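Local coordinates for uncharacterized protein (Pseudomonas aeruginosa PAO1, PDB 6TCB), which is of unknown function but binds calcium ions and assembles as a dimer of small alpha-beta subunits, at residues V52-D57 and A72-R77. Sequence-based numbering, arbitrary orientation. Where two conformers were deposited one is given.
Sequences VLEGFD and ATARAR
Leu53 and Ala74 mark the nearest backbone approach, their CA atoms 6.3 Å apart, where the hairpin turn between strands 48-53 and 57-62 packs on helix 67-82. The small methyl of Ala74 admits a tight fit, with Leu53 CB only 3.5 Å from Ala74 CB and Leu53 CD1 also resting against that methyl. Toward the C-terminal end of the helix, Arg77 grips the Asp57 carboxylate side-on. Arg77 NE donates to Asp57 OD2 at 2.9 Å, and Arg77 NH2 to Asp57 OD1 at 3.1 Å, both nearly straight, and the two planar groups lie within 25° of coplanar. A bend at chi3 (57°) in Arg77 turns the guanidinium edge onto the acid. Asp57 OD2 gathers further bonds, from a water and from Arg81 in a second salt bridge; the water, its O 2.9 Å from Ala74 O, ties the carboxylate to the helix backbone as well. Trp25, on the outer strand 24-25, touches Leu53 and Ala74 and makes a cation-pi contact with Arg77, whose NH1 donates to Pro91 O; both residues of the buried ion pair thus have partners beyond each other. On the more exposed flank, Glu54 bends at chi2 (-70°) and lays Glu54 OE2 3.4 Å from Arg75 CG; its charge is near the Arg75 guanidinium, but no N-H points at it. Across the turn, Phe56 and Asp57 both face Leu53, a classic beta bulge closing the hairpin; the contact joins the turn end of this beta hairpin to helix 67-82, and the hairpin's sheet continues antiparallel into the second subunit through Val52.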
loop_
_atom_site.group_PDB
_atom_site.type_symbol
_atom_site.label_atom_id
_atom_site.label_comp_id
_atom_site.label_asym_id
_atom_site.label_seq_id
_atom_site.Cartn_x
_atom_site.Cartn_y
_atom_site.Cartn_z
ATOM N N VAL A 52 0.523 1.129 -2.656
ATOM C CA VAL A 52 0.456 2.164 -3.677
ATOM C C VAL A 52 1.816 2.831 -3.708
ATOM O O VAL A 52 2.284 3.350 -2.684
ATOM C CB VAL A 52 -0.668 3.179 -3.439
ATOM C CG1 VAL A 52 -0.644 4.239 -4.548
ATOM C CG2 VAL A 52 -1.993 2.473 -3.376
ATOM N N LEU A 53 2.454 2.787 -4.867
ATOM C CA LEU A 53 3.817 3.234 -5.055
ATOM C C LEU A 53 3.858 4.436 -5.989
ATOM O O LEU A 53 3.005 4.601 -6.867
ATOM C CB LEU A 53 4.663 2.097 -5.639
ATOM C CG LEU A 53 4.825 0.907 -4.702
ATOM C CD1 LEU A 53 4.964 -0.418 -5.436
ATOM C CD2 LEU A 53 6.021 1.160 -3.773
ATOM N N GLU A 54 4.850 5.291 -5.769
ATOM C CA GLU A 54 5.045 6.486 -6.586
ATOM C C GLU A 54 3.792 7.351 -6.633
ATOM O O GLU A 54 3.545 8.060 -7.613
ATOM C CB GLU A 54 5.516 6.127 -7.996
ATOM C CG GLU A 54 6.826 5.387 -8.026
ATOM C CD GLU A 54 8.000 6.256 -7.632
ATOM O OE1 GLU A 54 7.979 7.478 -7.915
ATOM O OE2 GLU A 54 8.954 5.713 -7.042
ATOM N N GLY A 55 2.989 7.306 -5.572
ATOM C CA GLY A 55 1.804 8.116 -5.459
ATOM C C GLY A 55 0.538 7.530 -6.052
ATOM O O GLY A 55 -0.554 7.787 -5.521
ATOM N N PHE A 56 0.651 6.779 -7.156
ATOM C CA PHE A 56 -0.512 6.363 -7.932
ATOM C C PHE A 56 -0.281 5.094 -8.754
ATOM O O PHE A 56 -0.870 4.937 -9.833
ATOM C CB PHE A 56 -0.938 7.486 -8.901
ATOM C CG PHE A 56 -1.227 8.786 -8.228
ATOM C CD1 PHE A 56 -2.480 9.035 -7.699
ATOM C CD2 PHE A 56 -0.246 9.756 -8.104
ATOM C CE1 PHE A 56 -2.745 10.222 -7.063
ATOM C CE2 PHE A 56 -0.512 10.948 -7.464
ATOM C CZ PHE A 56 -1.756 11.176 -6.939
ATOM N N ASP A 57 0.553 4.179 -8.269
ATOM C CA ASP A 57 0.760 2.905 -8.956
ATOM C C ASP A 57 0.409 1.770 -7.995
ATOM O O ASP A 57 1.241 1.376 -7.163
ATOM C CB ASP A 57 2.223 2.791 -9.424
ATOM C CG ASP A 57 2.438 1.775 -10.565
ATOM O OD1 ASP A 57 1.470 1.120 -11.018
ATOM O OD2 ASP A 57 3.607 1.658 -11.022
ATOM N N ALA A 72 11.327 -0.964 -5.795
ATOM C CA ALA A 72 12.345 -0.643 -6.790
ATOM C C ALA A 72 11.766 -0.730 -8.197
ATOM O O ALA A 72 12.065 0.108 -9.059
ATOM C CB ALA A 72 13.550 -1.572 -6.644
ATOM N N THR A 73 10.929 -1.741 -8.446
ATOM C CA THR A 73 10.289 -1.894 -9.749
ATOM C C THR A 73 9.424 -0.680 -10.070
ATOM O O THR A 73 9.415 -0.201 -11.213
ATOM C CB THR A 73 9.481 -3.200 -9.767
ATOM O OG1 THR A 73 10.342 -4.324 -9.482
ATOM C CG2 THR A 73 8.818 -3.444 -11.122
ATOM N N ALA A 74 8.708 -0.150 -9.071
ATOM C CA ALA A 74 7.833 0.992 -9.310
ATOM C C ALA A 74 8.617 2.217 -9.749
ATOM O O ALA A 74 8.113 3.030 -10.532
ATOM C CB ALA A 74 7.040 1.307 -8.043
ATOM N N ARG A 75 9.842 2.385 -9.242
ATOM C CA ARG A 75 10.666 3.518 -9.665
ATOM C C ARG A 75 10.959 3.438 -11.158
ATOM O O ARG A 75 10.865 4.439 -11.881
ATOM C CB ARG A 75 11.966 3.552 -8.854
ATOM C CG ARG A 75 11.742 3.727 -7.361
ATOM C CD ARG A 75 13.043 3.860 -6.592
ATOM N NE ARG A 75 12.799 4.037 -5.164
ATOM C CZ ARG A 75 13.146 3.171 -4.214
ATOM N NH1 ARG A 75 13.772 2.035 -4.512
ATOM N NH2 ARG A 75 12.872 3.458 -2.947
ATOM N N ALA A 76 11.289 2.248 -11.641
ATOM C CA ALA A 76 11.538 2.070 -13.065
ATOM C C ALA A 76 10.261 2.212 -13.879
ATOM O O ALA A 76 10.267 2.829 -14.949
ATOM C CB ALA A 76 12.158 0.692 -13.309
ATOM N N ARG A 77 9.163 1.626 -13.401
ATOM C CA ARG A 77 7.876 1.781 -14.065
ATOM C C ARG A 77 7.517 3.251 -14.231
ATOM O O ARG A 77 6.990 3.652 -15.272
ATOM C CB ARG A 77 6.805 1.061 -13.238
ATOM C CG ARG A 77 6.878 -0.458 -13.271
ATOM C CD ARG A 77 5.984 -1.094 -12.239
ATOM N NE ARG A 77 4.587 -0.692 -12.374
ATOM C CZ ARG A 77 3.697 -1.285 -13.164
ATOM N NH1 ARG A 77 4.053 -2.306 -13.928
ATOM N NH2 ARG A 77 2.446 -0.849 -13.186
HETATM O O HOH W 1 5.347 3.656 -10.821
#